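Local structure of pyruvate kinase (Cryptosporidium parvum, 4DRS) at residues Thr42-Gln47 / Val377-Cys382; Lys336-Thr341 / Pro371-Asn376. The protein probably catalyses the last step of glycolysis, interconverting phosphoenolpyruvate plus ADP with pyruvate plus ATP, with magnesium and potassium as cofactors. All blocks are in the same frame, centred on the assembly; numbering follows the deposited sequence.

Contact 1: residues Thr42-Gln47 / Val377-Cys382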
ATOM      1  N   THR A  42      27.962 -11.101   2.229  1.00 75.14           N
ATOM      2  CA  THR A  42      27.185 -10.235   1.289  1.00 72.68           C
ATOM      3  C   THR A  42      28.098  -9.412   0.371  1.00 69.75           C
ATOM      4  O   THR A  42      28.559  -8.321   0.728  1.00 69.42           O
ATOM      5  CB  THR A  42      26.156  -9.341   2.032  1.00 74.44           C
ATOM      6  OG1 THR A  42      25.590  -8.392   1.117  1.00 74.44           O
ATOM      7  CG2 THR A  42      26.797  -8.597   3.216  1.00 74.65           C
ATOM      8  N   GLN A  43      28.358  -9.952  -0.816  1.00 66.03           N
ATOM      9  CA  GLN A  43      29.269  -9.324  -1.772  1.00 61.85           C
ATOM     10  C   GLN A  43      28.573  -8.328  -2.705  1.00 55.94           C
ATOM     11  O   GLN A  43      27.366  -8.411  -2.932  1.00 54.79           O
ATOM     12  CB  GLN A  43      30.030 -10.387  -2.575  1.00 64.83           C
ATOM     13  CG  GLN A  43      29.149 -11.322  -3.392  1.00 68.36           C
ATOM     14  CD  GLN A  43      29.946 -12.156  -4.380  1.00 72.31           C
ATOM     15  OE1 GLN A  43      30.990 -12.722  -4.040  1.00 74.65           O
ATOM     16  NE2 GLN A  43      29.454 -12.239  -5.615  1.00 72.41           N
ATOM     17  N   ARG A  44      29.355  -7.394  -3.237  1.00 50.55           N
ATOM     18  CA  ARG A  44      28.882  -6.362  -4.155  1.00 46.20           C
ATOM     19  C   ARG A  44      28.147  -6.920  -5.385  1.00 44.14           C
ATOM     20  O   ARG A  44      28.568  -7.915  -5.982  1.00 43.53           O
ATOM     21  CB  ARG A  44      30.063  -5.483  -4.578  1.00 44.73           C
ATOM     22  CG  ARG A  44      29.766  -4.496  -5.695  1.00 43.59           C
ATOM     23  CD  ARG A  44      31.013  -3.745  -6.135  1.00 43.22           C
ATOM     24  NE  ARG A  44      32.195  -4.603  -6.219  1.00 43.44           N
ATOM     25  CZ  ARG A  44      32.469  -5.424  -7.227  1.00 42.36           C
ATOM     26  NH1 ARG A  44      31.648  -5.527  -8.262  1.00 42.09           N
ATOM     27  NH2 ARG A  44      33.570  -6.146  -7.194  1.00 42.86           N
ATOM     28  N   LYS A  45      27.047  -6.268  -5.751  1.00 41.67           N
ATOM     29  CA  LYS A  45      26.223  -6.703  -6.883  1.00 40.37           C
ATOM     30  C   LYS A  45      26.482  -5.875  -8.134  1.00 37.92           C
ATOM     31  O   LYS A  45      26.535  -6.409  -9.242  1.00 36.97           O
ATOM     32  CB  LYS A  45      24.738  -6.648  -6.524  1.00 40.50           C
ATOM     33  CG  LYS A  45      24.324  -7.667  -5.483  1.00 41.08           C
ATOM     34  CD  LYS A  45      22.885  -7.447  -5.050  1.00 42.22           C
ATOM     35  CE  LYS A  45      22.532  -8.327  -3.868  1.00 43.04           C
ATOM     36  NZ  LYS A  45      22.826  -9.758  -4.160  1.00 43.05           N
ATOM     37  N   THR A  46      26.648  -4.572  -7.945  1.00 37.18           N
ATOM     38  CA  THR A  46      26.918  -3.667  -9.049  1.00 37.12           C
ATOM     39  C   THR A  46      28.258  -3.995  -9.701  1.00 36.89           C
ATOM     40  O   THR A  46      29.280  -4.118  -9.027  1.00 37.01           O
ATOM     41  CB  THR A  46      26.891  -2.203  -8.587  1.00 37.38           C
ATOM     42  OG1 THR A  46      25.684  -1.967  -7.852  1.00 38.03           O
ATOM     43  CG2 THR A  46      26.946  -1.247  -9.787  1.00 37.25           C
ATOM     44  N   GLN A  47      28.229  -4.149 -11.018  1.00 36.12           N
ATOM     45  CA  GLN A  47      29.416  -4.483 -11.782  1.00 36.06           C
ATOM     46  C   GLN A  47      30.293  -3.252 -11.976  1.00 36.19           C
ATOM     47  O   GLN A  47      29.805  -2.118 -11.980  1.00 36.16           O
ATOM     48  CB  GLN A  47      29.021  -5.081 -13.133  1.00 36.06           C
ATOM     49  CG  GLN A  47      28.082  -6.282 -13.050  1.00 36.01           C
ATOM     50  CD  GLN A  47      28.769  -7.577 -12.628  1.00 36.43           C
ATOM     51  OE1 GLN A  47      29.937  -7.589 -12.226  1.00 36.46           O
ATOM     52  NE2 GLN A  47      28.034  -8.684 -12.721  1.00 36.51           N
ATOM     53  N   VAL A 377      37.931   1.575  -3.518  1.00 51.87           N
ATOM     54  CA  VAL A 377      36.994   2.539  -2.946  1.00 52.89           C
ATOM     55  C   VAL A 377      35.601   2.414  -3.592  1.00 51.11           C
ATOM     56  O   VAL A 377      34.595   2.261  -2.889  1.00 49.52           O
ATOM     57  CB  VAL A 377      37.556   3.979  -3.075  1.00 54.62           C
ATOM     58  CG1 VAL A 377      36.460   5.033  -2.964  1.00 53.98           C
ATOM     59  CG2 VAL A 377      38.644   4.215  -2.034  1.00 56.39           C
ATOM     60  N   MET A 378      35.560   2.455  -4.923  1.00 50.23           N
ATOM     61  CA  MET A 378      34.307   2.373  -5.672  1.00 50.69           C
ATOM     62  C   MET A 378      33.540   1.095  -5.329  1.00 48.09           C
ATOM     63  O   MET A 378      32.323   1.125  -5.136  1.00 45.66           O
ATOM     64  CB  MET A 378      34.569   2.468  -7.183  1.00 54.15           C
ATOM     65  CG  MET A 378      33.331   2.804  -8.008  1.00 58.89           C
ATOM     66  SD  MET A 378      33.647   3.461  -9.667  1.00 67.76           S
ATOM     67  CE  MET A 378      34.064   1.969 -10.563  1.00 62.19           C
ATOM     68  N   SER A 379      34.271  -0.013  -5.236  1.00 46.73           N
ATOM     69  CA  SER A 379      33.700  -1.313  -4.902  1.00 46.40           C
ATOM     70  C   SER A 379      33.021  -1.323  -3.531  1.00 46.59           C
ATOM     71  O   SER A 379      31.897  -1.812  -3.392  1.00 45.86           O
ATOM     72  CB  SER A 379      34.782  -2.395  -4.966  1.00 46.36           C
ATOM     73  OG  SER A 379      34.255  -3.661  -4.626  1.00 46.88           O
ATOM     74  N   ARG A 380      33.710  -0.775  -2.533  1.00 47.15           N
ATOM     75  CA  ARG A 380      33.199  -0.718  -1.165  1.00 48.56           C
ATOM     76  C   ARG A 380      31.966   0.183  -1.073  1.00 46.44           C
ATOM     77  O   ARG A 380      30.986  -0.167  -0.406  1.00 45.68           O
ATOM     78  CB  ARG A 380      34.294  -0.240  -0.204  1.00 52.41           C
ATOM     79  CG  ARG A 380      35.614  -0.984  -0.348  1.00 55.83           C
ATOM     80  CD  ARG A 380      36.034  -1.727   0.909  1.00 60.78           C
ATOM     81  NE  ARG A 380      36.394  -0.808   1.993  1.00 65.96           N
ATOM     82  CZ  ARG A 380      37.504  -0.067   2.037  1.00 68.53           C
ATOM     83  NH1 ARG A 380      38.397  -0.114   1.052  1.00 68.46           N
ATOM     84  NH2 ARG A 380      37.719   0.733   3.075  1.00 68.50           N
ATOM     85  N   VAL A 381      32.017   1.325  -1.760  1.00 44.13           N
ATOM     86  CA  VAL A 381      30.872   2.232  -1.857  1.00 42.95           C
ATOM     87  C   VAL A 381      29.641   1.517  -2.412  1.00 42.03           C
ATOM     88  O   VAL A 381      28.558   1.613  -1.830  1.00 41.41           O
ATOM     89  CB  VAL A 381      31.185   3.480  -2.709  1.00 42.72           C
ATOM     90  CG1 VAL A 381      29.915   4.274  -3.000  1.00 42.47           C
ATOM     91  CG2 VAL A 381      32.204   4.359  -2.004  1.00 43.12           C
ATOM     92  N   CYS A 382      29.816   0.796  -3.522  1.00 40.80           N
ATOM     93  CA  CYS A 382      28.721   0.029  -4.122  1.00 40.31           C
ATOM     94  C   CYS A 382      28.087  -0.919  -3.114  1.00 40.66           C
ATOM     95  O   CYS A 382      26.866  -0.914  -2.943  1.00 40.17           O
ATOM     96  CB  CYS A 382      29.194  -0.754  -5.346  1.00 39.31           C
ATOM     97  SG  CYS A 382      29.562   0.272  -6.782  1.00 39.12           S
TER
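R44 reaches from the loop 42-47 onto helix 371-386, where its NE–H is donated to S379 OG at 2.8 Å. The bond is somewhat bent (147° at the hydrogen), with the hydroxyl oxygen 21° out of the guanidinium plane. Nearer the backbone, R44 CD lies 3.6 Å from C382 CB and 3.5 Å from S379 O, so the aliphatic stem rests on one turn of helix. The R44 side chain runs out extended, then bends at chi3 (41°), which turns the guanidinium back toward its own loop. There R44 NH1 donates a hydrogen bond to T46 O at 2.9 Å, the oxygen lying almost in the guanidinium plane, and this second bond limits rotation of the group. T46 adds a looser apolar touch, its CB 4.1 Å from C382 SG. In the TIM barrel this loop leads into strand 47-51, which closes the barrel beside strand 358-361, and helix 371-386 packs over that closure: S379 touches I48, and C382 touches V359. One turn beyond C382, the carboxylate of E386 takes hydrogen bonds from T46 OG1 and K45 N, giving the loop a second hold on the helix. Farther round the helix, R380 forms a salt bridge to E304 of a neighbouring subunit.

Contact 2: residues Lys336-Thr341 / Pro371-Asn376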
ATOM      1  N   LYS A 336      45.056  12.278  -9.017  1.00106.85           N
ATOM      2  CA  LYS A 336      46.144  12.984  -8.338  1.00113.14           C
ATOM      3  C   LYS A 336      46.049  12.903  -6.808  1.00113.39           C
ATOM      4  O   LYS A 336      46.714  13.666  -6.102  1.00119.16           O
ATOM      5  CB  LYS A 336      46.172  14.452  -8.782  1.00118.55           C
ATOM      6  CG  LYS A 336      46.710  14.688 -10.187  1.00121.37           C
ATOM      7  CD  LYS A 336      46.298  16.052 -10.734  1.00125.72           C
ATOM      8  CE  LYS A 336      46.981  17.209 -10.014  1.00133.42           C
ATOM      9  NZ  LYS A 336      48.440  17.297 -10.309  1.00139.09           N
ATOM     10  N   SER A 337      45.228  11.984  -6.301  1.00109.17           N
ATOM     11  CA  SER A 337      45.034  11.832  -4.854  1.00110.01           C
ATOM     12  C   SER A 337      44.775  10.382  -4.439  1.00106.55           C
ATOM     13  O   SER A 337      44.157   9.615  -5.183  1.00102.40           O
ATOM     14  CB  SER A 337      43.903  12.743  -4.360  1.00108.17           C
ATOM     15  OG  SER A 337      43.752  12.679  -2.953  1.00108.61           O
ATOM     16  N   ASN A 338      45.254  10.029  -3.245  1.00109.13           N
ATOM     17  CA  ASN A 338      45.130   8.681  -2.681  1.00107.31           C
ATOM     18  C   ASN A 338      43.683   8.222  -2.491  1.00102.19           C
ATOM     19  O   ASN A 338      43.374   7.038  -2.638  1.00100.07           O
ATOM     20  CB  ASN A 338      45.884   8.607  -1.344  1.00113.41           C
ATOM     21  CG  ASN A 338      45.800   7.237  -0.694  1.00115.19           C
ATOM     22  OD1 ASN A 338      46.183   6.227  -1.286  1.00117.49           O
ATOM     23  ND2 ASN A 338      45.302   7.198   0.536  1.00115.92           N
ATOM     24  N   ARG A 339      42.807   9.168  -2.162  1.00100.55           N
ATOM     25  CA  ARG A 339      41.403   8.868  -1.905  1.00 97.42           C
ATOM     26  C   ARG A 339      40.507  10.011  -2.404  1.00 93.29           C
ATOM     27  O   ARG A 339      40.976  11.147  -2.544  1.00 92.95           O
ATOM     28  CB  ARG A 339      41.198   8.604  -0.412  1.00101.51           C
ATOM     29  CG  ARG A 339      40.431   7.324  -0.106  1.00100.99           C
ATOM     30  CD  ARG A 339      40.507   6.967   1.369  1.00104.59           C
ATOM     31  NE  ARG A 339      39.921   8.007   2.212  1.00105.01           N
ATOM     32  CZ  ARG A 339      40.104   8.106   3.527  1.00107.43           C
ATOM     33  NH1 ARG A 339      40.858   7.224   4.172  1.00111.15           N
ATOM     34  NH2 ARG A 339      39.524   9.088   4.201  1.00107.52           N
ATOM     35  N   PRO A 340      39.217   9.720  -2.675  1.00 89.05           N
ATOM     36  CA  PRO A 340      38.367  10.750  -3.257  1.00 86.38           C
ATOM     37  C   PRO A 340      37.741  11.650  -2.197  1.00 86.16           C
ATOM     38  O   PRO A 340      38.027  11.508  -1.003  1.00 86.06           O
ATOM     39  CB  PRO A 340      37.276   9.932  -3.941  1.00 84.56           C
ATOM     40  CG  PRO A 340      37.114   8.748  -3.051  1.00 84.13           C
ATOM     41  CD  PRO A 340      38.453   8.483  -2.415  1.00 86.97           C
ATOM     42  N   THR A 341      36.891  12.568  -2.644  1.00 83.21           N
ATOM     43  CA  THR A 341      36.112  13.391  -1.734  1.00 81.81           C
ATOM     44  C   THR A 341      34.691  12.848  -1.651  1.00 76.59           C
ATOM     45  O   THR A 341      34.290  12.020  -2.472  1.00 72.61           O
ATOM     46  CB  THR A 341      36.109  14.869  -2.161  1.00 85.93           C
ATOM     47  OG1 THR A 341      35.621  14.980  -3.506  1.00 86.43           O
ATOM     48  CG2 THR A 341      37.520  15.456  -2.068  1.00 88.05           C
ATOM     49  N   PRO A 371      45.360   4.028  -9.599  1.00 82.01           N
ATOM     50  CA  PRO A 371      44.327   3.216 -10.249  1.00 80.55           C
ATOM     51  C   PRO A 371      43.708   2.167  -9.324  1.00 78.51           C
ATOM     52  O   PRO A 371      42.490   1.969  -9.352  1.00 78.29           O
ATOM     53  CB  PRO A 371      45.082   2.527 -11.401  1.00 81.85           C
ATOM     54  CG  PRO A 371      46.384   3.251 -11.525  1.00 82.85           C
ATOM     55  CD  PRO A 371      46.696   3.721 -10.139  1.00 82.98           C
ATOM     56  N   PHE A 372      44.539   1.510  -8.516  1.00 76.60           N
ATOM     57  CA  PHE A 372      44.087   0.433  -7.630  1.00 74.76           C
ATOM     58  C   PHE A 372      43.233   0.927  -6.464  1.00 72.17           C
ATOM     59  O   PHE A 372      42.238   0.290  -6.109  1.00 69.86           O
ATOM     60  CB  PHE A 372      45.274  -0.377  -7.107  1.00 75.56           C
ATOM     61  CG  PHE A 372      46.120  -0.974  -8.191  1.00 77.36           C
ATOM     62  CD1 PHE A 372      45.723  -2.140  -8.840  1.00 76.48           C
ATOM     63  CD2 PHE A 372      47.318  -0.368  -8.567  1.00 79.05           C
ATOM     64  CE1 PHE A 372      46.505  -2.690  -9.841  1.00 76.69           C
ATOM     65  CE2 PHE A 372      48.104  -0.914  -9.570  1.00 79.94           C
ATOM     66  CZ  PHE A 372      47.696  -2.076 -10.205  1.00 79.45           C
ATOM     67  N   ASP A 373      43.631   2.057  -5.880  1.00 71.86           N
ATOM     68  CA  ASP A 373      42.888   2.682  -4.784  1.00 70.64           C
ATOM     69  C   ASP A 373      41.447   3.026  -5.176  1.00 67.04           C
ATOM     70  O   ASP A 373      40.514   2.752  -4.420  1.00 65.78           O
ATOM     71  CB  ASP A 373      43.613   3.940  -4.289  1.00 74.68           C
ATOM     72  CG  ASP A 373      44.902   3.622  -3.544  1.00 78.78           C
ATOM     73  OD1 ASP A 373      44.898   2.697  -2.699  1.00 80.19           O
ATOM     74  OD2 ASP A 373      45.918   4.308  -3.797  1.00 80.89           O
ATOM     75  N   ALA A 374      41.282   3.609  -6.363  1.00 63.42           N
ATOM     76  CA  ALA A 374      39.975   4.040  -6.862  1.00 60.47           C
ATOM     77  C   ALA A 374      38.964   2.898  -6.985  1.00 57.73           C
ATOM     78  O   ALA A 374      37.860   2.983  -6.440  1.00 55.63           O
ATOM     79  CB  ALA A 374      40.127   4.773  -8.190  1.00 61.09           C
ATOM     80  N   VAL A 375      39.352   1.834  -7.689  1.00 55.54           N
ATOM     81  CA  VAL A 375      38.502   0.659  -7.869  1.00 53.39           C
ATOM     82  C   VAL A 375      38.042   0.111  -6.523  1.00 52.65           C
ATOM     83  O   VAL A 375      36.858  -0.172  -6.330  1.00 51.47           O
ATOM     84  CB  VAL A 375      39.230  -0.462  -8.641  1.00 53.29           C
ATOM     85  CG1 VAL A 375      38.293  -1.630  -8.914  1.00 52.15           C
ATOM     86  CG2 VAL A 375      39.790   0.065  -9.946  1.00 55.04           C
ATOM     87  N   ASN A 376      38.990  -0.026  -5.603  1.00 52.91           N
ATOM     88  CA  ASN A 376      38.725  -0.581  -4.288  1.00 53.47           C
ATOM     89  C   ASN A 376      37.724   0.263  -3.498  1.00 51.96           C
ATOM     90  O   ASN A 376      36.787  -0.266  -2.899  1.00 49.63           O
ATOM     91  CB  ASN A 376      40.037  -0.753  -3.521  1.00 56.03           C
ATOM     92  CG  ASN A 376      39.873  -1.606  -2.286  1.00 57.60           C
ATOM     93  OD1 ASN A 376      39.536  -1.104  -1.213  1.00 58.86           O
ATOM     94  ND2 ASN A 376      40.108  -2.904  -2.431  1.00 58.89           N
TER
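N338 and D373 bring the two backbones closest, with 6.7 Å between their CA atoms, where an irregular loop runs past the first turn of helix 371-386. Both segments belong to the TIM barrel: the loop leads from strand 324-327 to helix 342-354, while the helix comes after strand 358-361, the next strand round the barrel, and the short helix 363-366. The contact is small, burying 84 Å² in all, and lies at the surface. D373 points its CB toward the loop, with CB 3.5 Å from N338 O, so its side chain begins against the loop backbone. Its CG lies anti to the carbonyl carbon (chi1 -70°), and from there the carboxylate meets the amide end of N338, whose own CG is anti to the backbone N. The amide and carboxylate planes are nearly perpendicular, 83° apart, so the two groups do not stack. As modelled, N338 OD1 is 3.2 Å from D373 OD2, but the amide is probably turned over, and with its ends exchanged the pair may be hydrogen-bonded. Next to this polar pair, M334 of the same loop touches D373, A374 and P340, and L331 also meets A374. Past N338, R339 points its side-chain end away from helix 371-386 and makes a weak hydrogen bond to G298 O of a neighbouring subunit. T341 sits at the N-cap of helix 342-354; its side chain makes no capping bond, but its backbone N is hydrogen-bonded to E344 OE1. Within the loop, S337 OG bridges to R339 O at 3.2 Å, approaching a lone pair in the carbonyl plane.

Overall arrangement
Contacts 1 and 2 use successive parts of one helix, 371-386: its first turn meets the loop 336-341, and residues farther along meet the loop 42-47. Their centres are about 15 Å apart, and contact 2 is nested within the chain loop that contact 1 closes. They also touch directly, V377 CG1 lying 3.8 Å from P340 CG and V377 CG2 4.1 Å from R339 CG. The helix thus links the approach to the first barrel strand with the loop following the seventh. Both contacts border the same neighbouring subunit, and both lie away from the ADP-binding residues R74, N76, H79 and R116.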